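Local coordinates for iron-regulated ABC transporter siderophore-binding protein SirA (Staphylococcus aureus subsp. aureus, PDB 3MWF) that binds the iron siderophore staphyloferrin B and probably delivers it to an ABC transporter for uptake into the cell, at residues D118-M123 with K131-L136; D141-A146 with K282-L287; D150-A153 with A158-L161; V225-P230 with K240-W245. One frame throughout, in Å; residues are numbered along the deposited sequence.

Interaction 1. Residues D118-M123 with K131-L136; sequences DTTKLM and KEAEDL
Ala-133 sits directly against the turn that carries Thr-120, and the two CA atoms are only 5.9 Å apart, a separation that the small side chain at Ala-133 allows. The van der Waals contacts come first. The methyl CB of Ala-133 lies 3.6 Å from the backbone oxygen O of Thr-120 and also makes an apolar contact with the methyl CG2 of Thr-120 at 3.8 Å. Thr-120 presents that methyl because CG2 stands anti to its own backbone N. From there CG2 also comes up loosely to Leu-136 CD1, one turn further along the second helix, at 4.4 Å. Val-34 of helix 29-37 and Leu-137 pack on Thr-120 as well, while Leu-38 covers both Ala-133 and Leu-136, so the Thr-120 and Ala-133 methyls are buried.

The polar groups point elsewhere. The same rotation about chi1 (-62°) that turns CG2 to the neighbour leaves Thr-120 OG1 beside its backbone N, where it hydrogen-bonds to Phe-116 O within its own helix. On the second helix, the backbone oxygen of Leu-136 hydrogen-bonds to Tyr-277 OH, again away from the partner segment.

No hydrogen bond or charge pair joins the two segments. Between them, helix 116-127 meets the start of the long helix 130-155 through methyl packing alone, with the threonine hydroxyl satisfied locally rather than across the junction.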
loop_
_atom_site.group_PDB
_atom_site.type_symbol
_atom_site.label_atom_id
_atom_site.label_comp_id
_atom_site.label_asym_id
_atom_site.label_seq_id
_atom_site.Cartn_x
_atom_site.Cartn_y
_atom_site.Cartn_z
ATOM N N ASP A 118 -5.142 -7.164 -6.351
ATOM C CA ASP A 118 -5.534 -6.865 -7.724
ATOM C C ASP A 118 -4.310 -6.693 -8.624
ATOM O O ASP A 118 -4.276 -7.185 -9.756
ATOM C CB ASP A 118 -6.458 -5.645 -7.760
ATOM C CG ASP A 118 -7.800 -5.925 -7.094
ATOM O OD1 ASP A 118 -8.090 -7.113 -6.794
ATOM O OD2 ASP A 118 -8.568 -4.979 -6.865
ATOM N N THR A 119 -3.285 -6.016 -8.111
ATOM C CA THR A 119 -1.998 -5.887 -8.823
ATOM C C THR A 119 -1.410 -7.280 -9.113
ATOM O O THR A 119 -0.943 -7.542 -10.217
ATOM C CB THR A 119 -1.020 -5.045 -7.975
ATOM O OG1 THR A 119 -1.655 -3.802 -7.697
ATOM C CG2 THR A 119 0.299 -4.780 -8.706
ATOM N N THR A 120 -1.458 -8.173 -8.124
ATOM C CA THR A 120 -0.879 -9.516 -8.255
ATOM C C THR A 120 -1.626 -10.345 -9.295
ATOM O O THR A 120 -1.005 -10.972 -10.153
ATOM C CB THR A 120 -0.865 -10.247 -6.908
ATOM O OG1 THR A 120 -0.030 -9.525 -5.988
ATOM C CG2 THR A 120 -0.290 -11.656 -7.046
ATOM N N LYS A 121 -2.955 -10.307 -9.237
ATOM C CA LYS A 121 -3.780 -10.999 -10.252
ATOM C C LYS A 121 -3.562 -10.460 -11.663
ATOM O O LYS A 121 -3.332 -11.235 -12.593
ATOM C CB LYS A 121 -5.269 -10.901 -9.892
ATOM C CG LYS A 121 -5.662 -11.724 -8.696
ATOM C CD LYS A 121 -7.098 -11.373 -8.261
ATOM C CE LYS A 121 -7.200 -11.299 -6.737
ATOM N NZ LYS A 121 -8.624 -11.270 -6.253
ATOM N N LEU A 122 -3.625 -9.138 -11.820
ATOM C CA LEU A 122 -3.407 -8.506 -13.123
ATOM C C LEU A 122 -2.029 -8.841 -13.682
ATOM O O LEU A 122 -1.895 -9.183 -14.860
ATOM C CB LEU A 122 -3.562 -6.992 -13.028
ATOM C CG LEU A 122 -3.315 -6.204 -14.317
ATOM C CD1 LEU A 122 -4.277 -6.628 -15.410
ATOM C CD2 LEU A 122 -3.482 -4.726 -14.059
ATOM N N MET A 123 -1.006 -8.695 -12.850
ATOM C CA MET A 123 0.347 -8.926 -13.329
ATOM C C MET A 123 0.599 -10.398 -13.586
ATOM O O MET A 123 1.335 -10.735 -14.526
ATOM C CB MET A 123 1.377 -8.304 -12.389
ATOM C CG MET A 123 1.343 -6.779 -12.432
ATOM S SD MET A 123 2.568 -5.957 -11.392
ATOM C CE MET A 123 4.066 -6.491 -12.223
ATOM N N LYS A 131 -0.115 -19.077 -12.198
ATOM C CA LYS A 131 0.063 -20.060 -11.135
ATOM C C LYS A 131 0.900 -19.463 -9.995
ATOM O O LYS A 131 0.588 -19.662 -8.822
ATOM C CB LYS A 131 0.700 -21.352 -11.694
ATOM C CG LYS A 131 1.161 -22.391 -10.662
ATOM C CD LYS A 131 0.008 -23.057 -9.920
ATOM C CE LYS A 131 0.324 -24.524 -9.582
ATOM N NZ LYS A 131 1.702 -24.721 -9.046
ATOM N N GLU A 132 1.952 -18.727 -10.339
ATOM C CA GLU A 132 2.782 -18.056 -9.327
ATOM C C GLU A 132 1.946 -17.054 -8.512
ATOM O O GLU A 132 2.034 -17.018 -7.291
ATOM C CB GLU A 132 3.966 -17.337 -9.977
ATOM C CG GLU A 132 5.050 -18.279 -10.552
ATOM C CD GLU A 132 4.707 -18.876 -11.919
ATOM O OE1 GLU A 132 3.612 -18.636 -12.483
ATOM O OE2 GLU A 132 5.554 -19.629 -12.446
ATOM N N ALA A 133 1.119 -16.281 -9.212
ATOM C CA ALA A 133 0.249 -15.278 -8.571
ATOM C C ALA A 133 -0.748 -15.927 -7.615
ATOM O O ALA A 133 -0.953 -15.468 -6.475
ATOM C CB ALA A 133 -0.482 -14.451 -9.626
ATOM N N GLU A 134 -1.341 -17.025 -8.072
ATOM C CA GLU A 134 -2.262 -17.782 -7.240
ATOM C C GLU A 134 -1.587 -18.285 -5.961
ATOM O O GLU A 134 -2.170 -18.170 -4.885
ATOM C CB GLU A 134 -2.863 -18.945 -8.028
ATOM C CG GLU A 134 -4.311 -19.219 -7.675
ATOM C CD GLU A 134 -4.858 -20.476 -8.325
ATOM O OE1 GLU A 134 -5.429 -21.303 -7.581
ATOM O OE2 GLU A 134 -4.726 -20.637 -9.566
ATOM N N ASP A 135 -0.363 -18.814 -6.082
ATOM C CA ASP A 135 0.399 -19.333 -4.936
ATOM C C ASP A 135 0.748 -18.197 -3.948
ATOM O O ASP A 135 0.650 -18.366 -2.737
ATOM C CB ASP A 135 1.687 -20.062 -5.380
ATOM C CG ASP A 135 1.430 -21.313 -6.258
ATOM O OD1 ASP A 135 0.352 -21.953 -6.161
ATOM O OD2 ASP A 135 2.339 -21.664 -7.059
ATOM N N LEU A 136 1.151 -17.037 -4.474
ATOM C CA LEU A 136 1.390 -15.874 -3.621
ATOM C C LEU A 136 0.136 -15.507 -2.794
ATOM O O LEU A 136 0.206 -15.347 -1.581
ATOM C CB LEU A 136 1.858 -14.683 -4.466
ATOM C CG LEU A 136 3.276 -14.678 -5.065
ATOM C CD1 LEU A 136 3.533 -13.329 -5.701
ATOM C CD2 LEU A 136 4.376 -14.997 -4.035
#

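Interaction 2. Residues D141-A146 with K282-L287; sequences DDKVAA and KLIDDL
Lys-143 lays its aliphatic chain over Ile-284, the two side chains running past each other in opposite directions. Its CG touches Ile-284 CG2 at 4.0 Å, and further out its CE rests 3.8 Å from Ile-284 CB. The chain is extended as far as CE and then bends at chi4 (79°), which turns the ammonium group onto the next residue. There NZ of Lys-143 makes a hydrogen-bonded salt bridge of 2.7 Å to OD1 of Asp-285, reaching the syn side of the carboxylate but 28° out of its plane. One lysine thus contributes both apolar and charged contacts, the methylenes on isoleucine and the tip on aspartate.

Deeper in the interface, Val-144 CG2 meets the end of Ile-284, CD1, at 4.0 Å, with the two side chains at about a right angle.

The two helices point the same way, with only 15° between the axes of the short segments and 10.8 Å at closest approach, so this is a nearly parallel pair. Tyr-140 and Phe-147 of helix 130-155 extend the packing on Ile-284, and Leu-188, in the loop after helix 179-187, covers both Val-144 and Ile-284. Beyond helix 277-290, helix 268-273 closes in, with Leu-287 packed on Trp-271 and Leu-283 on Thr-270.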
loop_
_atom_site.group_PDB
_atom_site.type_symbol
_atom_site.label_atom_id
_atom_site.label_comp_id
_atom_site.label_asym_id
_atom_site.label_seq_id
_atom_site.Cartn_x
_atom_site.Cartn_y
_atom_site.Cartn_z
ATOM N N ASP A 141 -3.479 -15.424 2.085
ATOM C CA ASP A 141 -4.750 -15.856 2.674
ATOM C C ASP A 141 -4.528 -16.770 3.873
ATOM O O ASP A 141 -5.193 -16.621 4.912
ATOM C CB ASP A 141 -5.605 -16.566 1.632
ATOM C CG ASP A 141 -6.238 -15.618 0.641
ATOM O OD1 ASP A 141 -6.236 -14.369 0.854
ATOM O OD2 ASP A 141 -6.762 -16.134 -0.369
ATOM N N ASP A 142 -3.561 -17.686 3.745
ATOM C CA ASP A 142 -3.178 -18.546 4.861
ATOM C C ASP A 142 -2.697 -17.762 6.067
ATOM O O ASP A 142 -3.084 -18.047 7.192
ATOM C CB ASP A 142 -2.132 -19.581 4.434
ATOM C CG ASP A 142 -2.711 -20.655 3.536
ATOM O OD1 ASP A 142 -3.953 -20.822 3.479
ATOM O OD2 ASP A 142 -1.918 -21.341 2.866
ATOM N N LYS A 143 -1.866 -16.746 5.815
ATOM C CA LYS A 143 -1.317 -15.934 6.874
ATOM C C LYS A 143 -2.419 -15.126 7.555
ATOM O O LYS A 143 -2.410 -14.962 8.783
ATOM C CB LYS A 143 -0.213 -15.019 6.340
ATOM C CG LYS A 143 0.673 -14.521 7.426
ATOM C CD LYS A 143 1.974 -13.912 6.890
ATOM C CE LYS A 143 2.748 -13.232 8.002
ATOM N NZ LYS A 143 3.478 -14.217 8.836
ATOM N N VAL A 144 -3.354 -14.630 6.746
ATOM C CA VAL A 144 -4.522 -13.903 7.251
ATOM C C VAL A 144 -5.375 -14.823 8.141
ATOM O O VAL A 144 -5.683 -14.460 9.278
ATOM C CB VAL A 144 -5.373 -13.321 6.098
ATOM C CG1 VAL A 144 -6.729 -12.826 6.609
ATOM C CG2 VAL A 144 -4.620 -12.157 5.472
ATOM N N ALA A 145 -5.701 -16.006 7.634
ATOM C CA ALA A 145 -6.494 -16.988 8.417
ATOM C C ALA A 145 -5.839 -17.315 9.760
ATOM O O ALA A 145 -6.515 -17.332 10.802
ATOM C CB ALA A 145 -6.757 -18.273 7.593
ATOM N N ALA A 146 -4.530 -17.565 9.748
ATOM C CA ALA A 146 -3.778 -17.816 10.981
ATOM C C ALA A 146 -3.791 -16.627 11.923
ATOM O O ALA A 146 -3.893 -16.790 13.134
ATOM C CB ALA A 146 -2.321 -18.209 10.659
ATOM N N LYS A 282 4.941 -8.764 5.759
ATOM C CA LYS A 282 5.644 -8.028 6.794
ATOM C C LYS A 282 4.745 -7.239 7.756
ATOM O O LYS A 282 5.021 -7.164 8.944
ATOM C CB LYS A 282 6.692 -7.120 6.165
ATOM C CG LYS A 282 7.630 -6.490 7.146
ATOM C CD LYS A 282 8.757 -7.465 7.461
ATOM C CE LYS A 282 9.901 -6.743 8.126
ATOM N NZ LYS A 282 9.554 -6.472 9.549
ATOM N N LEU A 283 3.697 -6.618 7.228
ATOM C CA LEU A 283 2.759 -5.878 8.067
ATOM C C LEU A 283 2.093 -6.822 9.087
ATOM O O LEU A 283 2.054 -6.520 10.289
ATOM C CB LEU A 283 1.736 -5.125 7.188
ATOM C CG LEU A 283 0.849 -4.073 7.866
ATOM C CD1 LEU A 283 0.224 -3.137 6.820
ATOM C CD2 LEU A 283 -0.259 -4.726 8.710
ATOM N N ILE A 284 1.670 -7.987 8.624
ATOM C CA ILE A 284 1.057 -8.999 9.512
ATOM C C ILE A 284 2.055 -9.429 10.610
ATOM O O ILE A 284 1.708 -9.515 11.800
ATOM C CB ILE A 284 0.515 -10.213 8.711
ATOM C CG1 ILE A 284 -0.622 -9.772 7.749
ATOM C CG2 ILE A 284 -0.055 -11.252 9.687
ATOM C CD1 ILE A 284 -1.090 -10.805 6.681
ATOM N N ASP A 285 3.311 -9.647 10.223
ATOM C CA ASP A 285 4.367 -9.940 11.216
ATOM C C ASP A 285 4.499 -8.818 12.236
ATOM O O ASP A 285 4.635 -9.079 13.439
ATOM C CB ASP A 285 5.729 -10.118 10.527
ATOM C CG ASP A 285 5.892 -11.453 9.868
ATOM O OD1 ASP A 285 5.073 -12.384 10.091
ATOM O OD2 ASP A 285 6.885 -11.566 9.111
ATOM N N ASP A 286 4.477 -7.568 11.759
ATOM C CA ASP A 286 4.534 -6.397 12.629
ATOM C C ASP A 286 3.427 -6.415 13.675
ATOM O O ASP A 286 3.664 -6.099 14.839
ATOM C CB ASP A 286 4.424 -5.110 11.811
ATOM C CG ASP A 286 5.753 -4.648 11.265
ATOM O OD1 ASP A 286 6.771 -5.316 11.534
ATOM O OD2 ASP A 286 5.774 -3.605 10.564
ATOM N N LEU A 287 2.221 -6.774 13.242
ATOM C CA LEU A 287 1.067 -6.854 14.127
ATOM C C LEU A 287 1.238 -7.887 15.247
ATOM O O LEU A 287 0.929 -7.589 16.395
ATOM C CB LEU A 287 -0.192 -7.154 13.325
ATOM C CG LEU A 287 -0.705 -5.996 12.471
ATOM C CD1 LEU A 287 -1.815 -6.539 11.593
ATOM C CD2 LEU A 287 -1.189 -4.828 13.346
#

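Interaction 3. Residues D150-A153 with A158-L161; sequences DAKA and AWPL
With chi1 at -168° and chi2 at -106°, Trp-159 swings its indole back over the end of helix 130-155 and presents a face to Ala-151. The result is a CH-pi contact, made where the long helix ends and the chain turns back toward strand 163-168 at the edge of the C-terminal lobe. Lys-152 works beside it: its chain bends at chi2 (54°), so that CD passes 3.9 Å from CB of Trp-159 while crossing the indole side chain at a slant. The ammonium end goes to a different partner, the backbone oxygen of Lys-156, and so folds over the turn between the two segments.

The other face of the indole is met by the chain itself. The peptide bond before Pro-160 is cis, and N of Leu-161 lies 3.5 Å above the Trp-159 ring plane, toward the rim. Phe-190 adds an edge-to-face ring contact, and Leu-161 hydrogen-bonds through its backbone to Lys-191, which ties the turn to the neighbouring loop.

Over the six-membered ring the fit is almost central: Ala-151 CB stands 3.6 Å from the centroid of the Trp-159 benzene ring, and its distances to the six ring carbons run only from 3.7 Å at CH2 to 4.0 Å at CD2.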
loop_
_atom_site.group_PDB
_atom_site.type_symbol
_atom_site.label_atom_id
_atom_site.label_comp_id
_atom_site.label_asym_id
_atom_site.label_seq_id
_atom_site.Cartn_x
_atom_site.Cartn_y
_atom_site.Cartn_z
ATOM N N ASP A 150 -5.172 -16.568 15.862
ATOM C CA ASP A 150 -4.327 -16.133 16.959
ATOM C C ASP A 150 -4.881 -14.892 17.666
ATOM O O ASP A 150 -4.738 -14.739 18.885
ATOM C CB ASP A 150 -2.901 -15.866 16.454
ATOM C CG ASP A 150 -2.237 -17.111 15.860
ATOM O OD1 ASP A 150 -2.623 -18.242 16.249
ATOM O OD2 ASP A 150 -1.327 -16.972 15.011
ATOM N N ALA A 151 -5.520 -14.002 16.893
ATOM C CA ALA A 151 -6.128 -12.807 17.470
ATOM C C ALA A 151 -7.344 -13.151 18.351
ATOM O O ALA A 151 -7.473 -12.639 19.474
ATOM C CB ALA A 151 -6.516 -11.820 16.360
ATOM N N LYS A 152 -8.206 -14.022 17.832
ATOM C CA LYS A 152 -9.366 -14.547 18.575
ATOM C C LYS A 152 -8.909 -15.243 19.870
ATOM O O LYS A 152 -9.466 -15.011 20.948
ATOM C CB LYS A 152 -10.176 -15.491 17.670
ATOM C CG LYS A 152 -11.531 -16.013 18.213
ATOM C CD LYS A 152 -12.474 -14.894 18.671
ATOM C CE LYS A 152 -13.800 -15.463 19.178
ATOM N NZ LYS A 152 -14.545 -14.453 19.976
ATOM N N ALA A 153 -7.858 -16.046 19.770
ATOM C CA ALA A 153 -7.298 -16.726 20.953
ATOM C C ALA A 153 -6.810 -15.749 22.026
ATOM O O ALA A 153 -7.036 -15.982 23.219
ATOM C CB ALA A 153 -6.193 -17.712 20.546
ATOM N N ALA A 158 -13.388 -9.923 23.349
ATOM C CA ALA A 158 -13.118 -8.581 22.820
ATOM C C ALA A 158 -12.831 -8.573 21.308
ATOM O O ALA A 158 -12.804 -7.505 20.705
ATOM C CB ALA A 158 -12.004 -7.865 23.600
ATOM N N TRP A 159 -12.604 -9.742 20.710
ATOM C CA TRP A 159 -12.427 -9.831 19.252
ATOM C C TRP A 159 -13.795 -9.781 18.561
ATOM O O TRP A 159 -14.738 -10.461 19.002
ATOM C CB TRP A 159 -11.633 -11.098 18.854
ATOM C CG TRP A 159 -11.189 -11.055 17.408
ATOM C CD1 TRP A 159 -11.711 -11.759 16.367
ATOM C CD2 TRP A 159 -10.170 -10.203 16.853
ATOM N NE1 TRP A 159 -11.062 -11.419 15.195
ATOM C CE2 TRP A 159 -10.114 -10.469 15.472
ATOM C CE3 TRP A 159 -9.297 -9.251 17.398
ATOM C CZ2 TRP A 159 -9.221 -9.791 14.601
ATOM C CZ3 TRP A 159 -8.401 -8.570 16.534
ATOM C CH2 TRP A 159 -8.363 -8.860 15.160
ATOM N N PRO A 160 -13.927 -8.992 17.472
ATOM C CA PRO A 160 -12.868 -8.154 16.835
ATOM C C PRO A 160 -12.658 -6.775 17.457
ATOM O O PRO A 160 -13.622 -6.114 17.880
ATOM C CB PRO A 160 -13.399 -7.976 15.412
ATOM C CG PRO A 160 -14.943 -7.915 15.629
ATOM C CD PRO A 160 -15.152 -9.045 16.642
ATOM N N LEU A 161 -11.400 -6.333 17.476
ATOM C CA LEU A 161 -11.035 -5.004 17.911
ATOM C C LEU A 161 -11.356 -4.032 16.780
ATOM O O LEU A 161 -11.271 -4.390 15.607
ATOM C CB LEU A 161 -9.529 -4.917 18.199
ATOM C CG LEU A 161 -8.999 -5.848 19.292
ATOM C CD1 LEU A 161 -7.515 -5.552 19.497
ATOM C CD2 LEU A 161 -9.814 -5.670 20.569
#

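Interaction 4. Residues V225-P230 with K240-W245; sequences VVKSDP and KTESEW
Lys-227 NZ is gripped by two carboxylates. Glu-242 OE2 accepts a hydrogen bond from it at 3.0 Å, part of a salt bridge, and Asp-265 OD1, just beyond strand 262-263, makes the other salt bridge. The ammonium group approaches the syn side of the Glu-242 carboxylate from 33° out of its plane. Two negative groups around one ammonium would be expected to favour its charged form.

The route to that position is a curled one. Lys-227 leaves the strand with its CB directed along the interface rather than at the helix, then bends at both chi3 (-78°) and chi4 (-73°) to bring NZ round to Glu-242. Glu-242 has its CB directed toward the strand, and its chain is extended beyond CG. The lysine methylenes lie against the carboxylate as well: CD of Lys-227 is 3.3 Å from OE1 of Glu-242. On the same side of the strand, Val-225 CG1 makes a looser contact with Glu-242 OE2 at 4.3 Å, and Phe-168 of the adjacent strand packs on both Val-225 and Glu-242.

Beyond the end of strand 222-227 the chain continues as a loop to Pro-230, which touches the bound siderophore; the Lys-227 side chain is about 12 Å from the ligand. Parallel strands 222-227 and 262-263, sheet neighbours linked by a connection that includes helix 236-246, form the beta-alpha-beta crossover typical of the Rossmann-like lobes of this binding-protein family.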
loop_
_atom_site.group_PDB
_atom_site.type_symbol
_atom_site.label_atom_id
_atom_site.label_comp_id
_atom_site.label_asym_id
_atom_site.label_seq_id
_atom_site.Cartn_x
_atom_site.Cartn_y
_atom_site.Cartn_z
ATOM N N VAL A 225 0.096 4.371 14.424
ATOM C CA VAL A 225 0.531 5.699 13.974
ATOM C C VAL A 225 1.687 5.622 12.970
ATOM O O VAL A 225 2.721 5.024 13.272
ATOM C CB VAL A 225 0.939 6.569 15.184
ATOM C CG1 VAL A 225 1.545 7.896 14.741
ATOM C CG2 VAL A 225 -0.266 6.832 16.072
ATOM N N VAL A 226 1.522 6.267 11.816
ATOM C CA VAL A 226 2.557 6.292 10.758
ATOM C C VAL A 226 2.967 7.728 10.499
ATOM O O VAL A 226 2.124 8.577 10.193
ATOM C CB VAL A 226 2.041 5.677 9.429
ATOM C CG1 VAL A 226 3.166 5.625 8.387
ATOM C CG2 VAL A 226 1.461 4.292 9.621
ATOM N N LYS A 227 4.260 8.029 10.651
ATOM C CA LYS A 227 4.770 9.372 10.350
ATOM C C LYS A 227 5.313 9.277 8.927
ATOM O O LYS A 227 6.260 8.528 8.677
ATOM C CB LYS A 227 5.885 9.740 11.340
ATOM C CG LYS A 227 5.324 10.180 12.691
ATOM C CD LYS A 227 6.449 10.519 13.680
ATOM C CE LYS A 227 7.087 9.278 14.266
ATOM N NZ LYS A 227 6.182 8.610 15.276
ATOM N N SER A 228 4.682 9.972 7.985
ATOM C CA SER A 228 5.053 9.815 6.578
ATOM C C SER A 228 4.554 10.976 5.750
ATOM O O SER A 228 3.377 11.314 5.788
ATOM C CB SER A 228 4.487 8.495 6.024
ATOM O OG SER A 228 4.853 8.297 4.657
ATOM N N ASP A 229 5.469 11.620 5.037
ATOM C CA ASP A 229 5.103 12.627 4.036
ATOM C C ASP A 229 6.295 12.761 3.076
ATOM O O ASP A 229 7.168 13.651 3.255
ATOM C CB ASP A 229 4.731 13.978 4.688
ATOM C CG ASP A 229 4.094 14.959 3.714
ATOM O OD1 ASP A 229 4.220 14.771 2.485
ATOM O OD2 ASP A 229 3.503 15.973 4.159
ATOM N N PRO A 230 6.354 11.865 2.071
ATOM C CA PRO A 230 7.594 11.708 1.300
ATOM C C PRO A 230 8.042 12.969 0.607
ATOM O O PRO A 230 9.255 13.240 0.525
ATOM C CB PRO A 230 7.210 10.675 0.239
ATOM C CG PRO A 230 6.293 9.744 1.035
ATOM C CD PRO A 230 5.434 10.722 1.855
ATOM N N LYS A 240 6.240 17.925 14.028
ATOM C CA LYS A 240 5.489 19.053 14.585
ATOM C C LYS A 240 3.984 18.749 14.534
ATOM O O LYS A 240 3.250 18.983 15.506
ATOM C CB LYS A 240 5.792 20.322 13.812
ATOM C CG LYS A 240 5.110 21.541 14.343
ATOM C CD LYS A 240 5.711 22.799 13.713
ATOM C CE LYS A 240 4.793 24.010 13.923
ATOM N NZ LYS A 240 5.342 25.230 13.253
ATOM N N THR A 241 3.534 18.209 13.407
ATOM C CA THR A 241 2.118 17.816 13.309
ATOM C C THR A 241 1.753 16.784 14.388
ATOM O O THR A 241 0.745 16.945 15.099
ATOM C CB THR A 241 1.795 17.294 11.911
ATOM O OG1 THR A 241 2.045 18.342 10.966
ATOM C CG2 THR A 241 0.310 16.860 11.816
ATOM N N GLU A 242 2.543 15.722 14.495
ATOM C CA GLU A 242 2.307 14.685 15.488
ATOM C C GLU A 242 2.267 15.311 16.887
ATOM O O GLU A 242 1.374 15.027 17.677
ATOM C CB GLU A 242 3.410 13.616 15.416
ATOM C CG GLU A 242 3.323 12.583 16.535
ATOM C CD GLU A 242 4.532 11.654 16.590
ATOM O OE1 GLU A 242 5.685 12.125 16.457
ATOM O OE2 GLU A 242 4.333 10.443 16.774
ATOM N N SER A 243 3.231 16.182 17.179
ATOM C CA SER A 243 3.285 16.826 18.494
ATOM C C SER A 243 2.009 17.605 18.811
ATOM O O SER A 243 1.435 17.424 19.891
ATOM C CB SER A 243 4.497 17.750 18.589
ATOM O OG SER A 243 4.495 18.390 19.865
ATOM N N GLU A 244 1.564 18.434 17.869
ATOM C CA GLU A 244 0.364 19.267 18.028
ATOM C C GLU A 244 -0.913 18.438 18.166
ATOM O O GLU A 244 -1.747 18.702 19.059
ATOM C CB GLU A 244 0.255 20.257 16.874
ATOM C CG GLU A 244 1.349 21.332 17.016
ATOM C CD GLU A 244 1.556 22.202 15.799
ATOM O OE1 GLU A 244 0.969 21.938 14.723
ATOM O OE2 GLU A 244 2.340 23.165 15.938
ATOM N N TRP A 245 -1.067 17.450 17.288
ATOM C CA TRP A 245 -2.274 16.614 17.310
ATOM C C TRP A 245 -2.331 15.704 18.538
ATOM O O TRP A 245 -3.399 15.579 19.153
ATOM C CB TRP A 245 -2.447 15.809 16.009
ATOM C CG TRP A 245 -2.887 16.669 14.845
ATOM C CD1 TRP A 245 -2.229 17.753 14.332
ATOM C CD2 TRP A 245 -4.089 16.522 14.065
ATOM N NE1 TRP A 245 -2.942 18.297 13.268
ATOM C CE2 TRP A 245 -4.091 17.568 13.095
ATOM C CE3 TRP A 245 -5.168 15.614 14.090
ATOM C CZ2 TRP A 245 -5.115 17.719 12.141
ATOM C CZ3 TRP A 245 -6.212 15.777 13.147
ATOM C CH2 TRP A 245 -6.161 16.828 12.184
#

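In the fold
Interactions 1, 2 and 3 follow one another along helix 130-155, the long helix that in siderophore-binding proteins of this type spans the two lobes. Interaction 1 packs helix 116-127 on its start. Interaction 2 brings in helix 277-290 from near the C-terminus; the centres of interactions 1 and 2 are 18 Å apart. Interaction 3, its centre 14 Å from that of interaction 2, finishes the helix and leads into strand 163-168. Interaction 4 lies about 34 Å between centres from interaction 1, across the middle of the chain, where helix 236-246 packs on the five-stranded sheet that includes 163-168. Both 3 and 4 fall, in sequence, between the two halves of interaction 2. Three contacts thus lie along the connecting helix; the fourth precedes the loop bringing Pro-230 to the ligand.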